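Local atomic coordinates of putative agmatine deiminase (Streptococcus mutans, PDB entry 2EWO), a protein that probably hydrolyses agmatine to N-carbamoylputrescine and ammonia, as a member of the Porphyromonas-type peptidyl-arginine deiminase family. Residues I313-G324 with F339-E350. Sequence-based numbering, arbitrary orientation.
Sequences IVNGGIILPQYG and FPDRKVVGVRTE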
loop_
_atom_site.group_PDB
_atom_site.type_symbol
_atom_site.label_atom_id
_atom_site.label_comp_id
_atom_site.label_asym_id
_atom_site.label_seq_id
_atom_site.Cartn_x
_atom_site.Cartn_y
_atom_site.Cartn_z
ATOM N N ILE A 313 12.960 23.890 21.215
ATOM C CA ILE A 313 13.479 24.088 22.563
ATOM C C ILE A 313 13.515 22.791 23.373
ATOM O O ILE A 313 12.585 22.507 24.129
ATOM C CB ILE A 313 12.617 25.108 23.355
ATOM C CG1 ILE A 313 12.613 26.459 22.644
ATOM C CG2 ILE A 313 13.152 25.258 24.774
ATOM C CD1 ILE A 313 14.002 27.052 22.430
ATOM N N VAL A 314 14.569 21.998 23.217
ATOM C CA VAL A 314 14.672 20.769 23.996
ATOM C C VAL A 314 15.219 21.201 25.363
ATOM O O VAL A 314 15.429 22.399 25.602
ATOM C CB VAL A 314 15.639 19.760 23.337
ATOM C CG1 VAL A 314 15.358 19.684 21.859
ATOM C CG2 VAL A 314 17.081 20.152 23.589
ATOM N N ASN A 315 15.420 20.250 26.272
ATOM C CA ASN A 315 15.971 20.596 27.571
ATOM C C ASN A 315 17.496 20.558 27.467
ATOM O O ASN A 315 18.084 19.581 26.984
ATOM C CB ASN A 315 15.454 19.652 28.673
ATOM C CG ASN A 315 15.528 18.180 28.288
ATOM O OD1 ASN A 315 16.563 17.688 27.826
ATOM N ND2 ASN A 315 14.425 17.466 28.495
ATOM N N GLY A 316 18.122 21.660 27.880
ATOM C CA GLY A 316 19.570 21.777 27.822
ATOM C C GLY A 316 20.133 21.884 26.409
ATOM O O GLY A 316 21.281 21.511 26.167
ATOM N N GLY A 317 19.337 22.394 25.472
ATOM C CA GLY A 317 19.806 22.519 24.104
ATOM C C GLY A 317 18.829 23.206 23.163
ATOM O O GLY A 317 17.632 23.285 23.435
ATOM N N ILE A 318 19.345 23.718 22.054
ATOM C CA ILE A 318 18.517 24.387 21.062
ATOM C C ILE A 318 18.919 23.910 19.690
ATOM O O ILE A 318 20.106 23.772 19.393
ATOM C CB ILE A 318 18.686 25.913 21.110
ATOM C CG1 ILE A 318 17.972 26.458 22.347
ATOM C CG2 ILE A 318 18.142 26.550 19.828
ATOM C CD1 ILE A 318 18.099 27.950 22.510
ATOM N N ILE A 319 17.921 23.635 18.861
ATOM C CA ILE A 319 18.167 23.181 17.505
ATOM C C ILE A 319 17.685 24.326 16.628
ATOM O O ILE A 319 16.484 24.575 16.521
ATOM C CB ILE A 319 17.377 21.899 17.202
ATOM C CG1 ILE A 319 17.475 20.928 18.397
ATOM C CG2 ILE A 319 17.909 21.264 15.922
ATOM C CD1 ILE A 319 18.858 20.333 18.662
ATOM N N LEU A 320 18.633 25.034 16.022
ATOM C CA LEU A 320 18.313 26.187 15.186
ATOM C C LEU A 320 18.646 25.982 13.710
ATOM O O LEU A 320 19.635 25.328 13.363
ATOM C CB LEU A 320 19.056 27.428 15.716
ATOM C CG LEU A 320 18.788 28.808 15.098
ATOM C CD1 LEU A 320 17.502 29.399 15.680
ATOM C CD2 LEU A 320 19.962 29.730 15.402
ATOM N N PRO A 321 17.809 26.543 12.823
ATOM C CA PRO A 321 18.008 26.428 11.376
ATOM C C PRO A 321 19.141 27.298 10.849
ATOM O O PRO A 321 19.328 28.417 11.306
ATOM C CB PRO A 321 16.641 26.812 10.811
ATOM C CG PRO A 321 16.092 27.749 11.835
ATOM C CD PRO A 321 16.480 27.105 13.134
ATOM N N GLN A 322 19.902 26.759 9.900
ATOM C CA GLN A 322 21.027 27.468 9.291
ATOM C C GLN A 322 20.918 27.342 7.773
ATOM O O GLN A 322 21.460 26.401 7.173
ATOM C CB GLN A 322 22.364 26.862 9.742
ATOM C CG GLN A 322 22.632 26.861 11.246
ATOM C CD GLN A 322 22.862 28.246 11.814
ATOM O OE1 GLN A 322 21.936 29.051 11.914
ATOM N NE2 GLN A 322 24.109 28.536 12.185
ATOM N N TYR A 323 20.230 28.298 7.157
ATOM C CA TYR A 323 20.020 28.294 5.706
ATOM C C TYR A 323 21.254 28.661 4.874
ATOM O O TYR A 323 21.312 28.396 3.668
ATOM C CB TYR A 323 18.871 29.243 5.354
ATOM C CG TYR A 323 17.687 29.117 6.278
ATOM C CD1 TYR A 323 16.952 27.933 6.353
ATOM C CD2 TYR A 323 17.309 30.179 7.093
ATOM C CE1 TYR A 323 15.865 27.813 7.229
ATOM C CE2 TYR A 323 16.230 30.074 7.968
ATOM C CZ TYR A 323 15.511 28.895 8.035
ATOM O OH TYR A 323 14.448 28.809 8.908
ATOM N N GLY A 324 22.253 29.250 5.519
ATOM C CA GLY A 324 23.438 29.656 4.784
ATOM C C GLY A 324 23.211 31.074 4.292
ATOM O O GLY A 324 23.563 31.441 3.166
ATOM N N PHE A 339 18.854 31.917 25.543
ATOM C CA PHE A 339 19.077 30.731 26.347
ATOM C C PHE A 339 20.568 30.538 26.584
ATOM O O PHE A 339 21.226 29.733 25.918
ATOM C CB PHE A 339 18.474 29.498 25.665
ATOM C CG PHE A 339 16.983 29.581 25.458
ATOM C CD1 PHE A 339 16.454 30.191 24.324
ATOM C CD2 PHE A 339 16.107 29.063 26.405
ATOM C CE1 PHE A 339 15.078 30.283 24.135
ATOM C CE2 PHE A 339 14.728 29.150 26.225
ATOM C CZ PHE A 339 14.216 29.762 25.087
ATOM N N PRO A 340 21.123 31.287 27.551
ATOM C CA PRO A 340 22.548 31.206 27.885
ATOM C C PRO A 340 22.947 29.828 28.403
ATOM O O PRO A 340 23.943 29.250 27.969
ATOM C CB PRO A 340 22.703 32.290 28.948
ATOM C CG PRO A 340 21.370 32.254 29.646
ATOM C CD PRO A 340 20.418 32.190 28.479
ATOM N N ASP A 341 22.158 29.313 29.335
ATOM C CA ASP A 341 22.427 28.009 29.918
ATOM C C ASP A 341 21.832 26.887 29.059
ATOM O O ASP A 341 21.178 25.978 29.566
ATOM C CB ASP A 341 21.855 27.963 31.337
ATOM C CG ASP A 341 20.411 28.430 31.394
ATOM O OD1 ASP A 341 19.545 27.762 30.782
ATOM O OD2 ASP A 341 20.141 29.468 32.040
ATOM N N ARG A 342 22.062 26.961 27.752
ATOM C CA ARG A 342 21.557 25.954 26.822
ATOM C C ARG A 342 22.464 25.873 25.606
ATOM O O ARG A 342 22.634 26.862 24.895
ATOM C CB ARG A 342 20.142 26.312 26.356
ATOM C CG ARG A 342 19.019 25.533 27.024
ATOM C CD ARG A 342 17.744 25.609 26.182
ATOM N NE ARG A 342 16.669 24.795 26.734
ATOM C CZ ARG A 342 15.972 25.111 27.822
ATOM N NH1 ARG A 342 16.229 26.233 28.479
ATOM N NH2 ARG A 342 15.023 24.296 28.258
ATOM N N LYS A 343 23.049 24.708 25.355
ATOM C CA LYS A 343 23.921 24.572 24.195
ATOM C C LYS A 343 23.104 24.723 22.915
ATOM O O LYS A 343 22.095 24.045 22.719
ATOM C CB LYS A 343 24.633 23.216 24.190
ATOM C CG LYS A 343 25.603 23.080 23.027
ATOM C CD LYS A 343 26.276 21.725 22.962
ATOM C CE LYS A 343 27.053 21.604 21.652
ATOM N NZ LYS A 343 27.411 20.193 21.294
ATOM N N VAL A 344 23.535 25.618 22.040
ATOM C CA VAL A 344 22.812 25.820 20.800
ATOM C C VAL A 344 23.511 25.090 19.658
ATOM O O VAL A 344 24.731 25.185 19.512
ATOM C CB VAL A 344 22.681 27.333 20.494
ATOM C CG1 VAL A 344 22.170 27.561 19.082
ATOM C CG2 VAL A 344 21.728 27.967 21.497
ATOM N N VAL A 345 22.733 24.328 18.882
ATOM C CA VAL A 345 23.249 23.588 17.724
ATOM C C VAL A 345 22.480 24.044 16.490
ATOM O O VAL A 345 21.291 24.346 16.571
ATOM C CB VAL A 345 23.071 22.043 17.862
ATOM C CG1 VAL A 345 23.656 21.341 16.636
ATOM C CG2 VAL A 345 23.751 21.535 19.125
ATOM N N GLY A 346 23.154 24.098 15.348
ATOM C CA GLY A 346 22.483 24.527 14.133
ATOM C C GLY A 346 22.669 23.541 13.000
ATOM O O GLY A 346 23.755 22.983 12.841
ATOM N N VAL A 347 21.612 23.321 12.212
ATOM C CA VAL A 347 21.670 22.386 11.082
ATOM C C VAL A 347 21.117 22.985 9.774
ATOM O O VAL A 347 20.230 23.838 9.788
ATOM C CB VAL A 347 20.897 21.073 11.396
ATOM C CG1 VAL A 347 21.330 19.974 10.435
ATOM C CG2 VAL A 347 21.128 20.653 12.845
ATOM N N ARG A 348 21.651 22.530 8.648
ATOM C CA ARG A 348 21.218 23.013 7.344
ATOM C C ARG A 348 19.802 22.526 7.019
ATOM O O ARG A 348 19.609 21.679 6.137
ATOM C CB ARG A 348 22.184 22.521 6.268
ATOM C CG ARG A 348 23.631 22.809 6.580
ATOM C CD ARG A 348 23.923 24.282 6.452
ATOM N NE ARG A 348 24.006 24.690 5.060
ATOM C CZ ARG A 348 24.495 25.858 4.667
ATOM N NH1 ARG A 348 24.935 26.723 5.575
ATOM N NH2 ARG A 348 24.554 26.151 3.375
ATOM N N THR A 349 18.818 23.063 7.737
ATOM C CA THR A 349 17.418 22.684 7.538
ATOM C C THR A 349 16.776 23.547 6.454
ATOM O O THR A 349 15.567 23.793 6.440
ATOM C CB THR A 349 16.617 22.806 8.862
ATOM O OG1 THR A 349 16.629 24.164 9.319
ATOM C CG2 THR A 349 17.234 21.918 9.932
ATOM N N GLU A 350 17.621 24.000 5.541
ATOM C CA GLU A 350 17.199 24.824 4.424
ATOM C C GLU A 350 16.473 23.943 3.409
ATOM O O GLU A 350 15.520 24.378 2.765
ATOM C CB GLU A 350 18.429 25.453 3.773
ATOM C CG GLU A 350 19.542 24.439 3.576
ATOM C CD GLU A 350 20.322 24.666 2.312
ATOM O OE1 GLU A 350 19.688 24.960 1.273
ATOM O OE2 GLU A 350 21.566 24.528 2.351
#
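Ile318 and Val344 project together from the same sheet face of neighbouring strands, Ile318 CB standing 3.7 Å from Val344 CG2. Parallel pairing of 317-321 with 343-347 follows from the bonds, which alternate from strand to strand: Val345 N to Ile318 O (2.7 Å), then Leu320 N to Val345 O at a nearly straight 173°. The tight part gathers around Ile318. With CG1 anti to the carbonyl carbon (chi1 -74°) and the chain extended beyond it, CD1 reaches the Phe339 ring obliquely, and Ile313 CD1 meets the same ring off-centre, 4.2 Å from its centroid. Arg342 runs across Ile318 nearly perpendicular; its NE (2.9 Å) and NH2 (3.3 Å) both bind Val314 O, which lies in the guanidinium plane, tying the 314-317 turn to 339-350. Ile319 and Val347, on the other face, meet helix 43-57. The solvent side is that of Arg348 and Gly324, both exposed: bent at chi2 and chi3, Arg348 brings NH1 to 3.4 Å from Gly324 CA. Parallel strands with axes 21° apart, linked by helix 328-338, which packs on Leu320 and Val344, make this a beta-alpha-beta unit, with 317-321 the middle strand of a small mixed sheet.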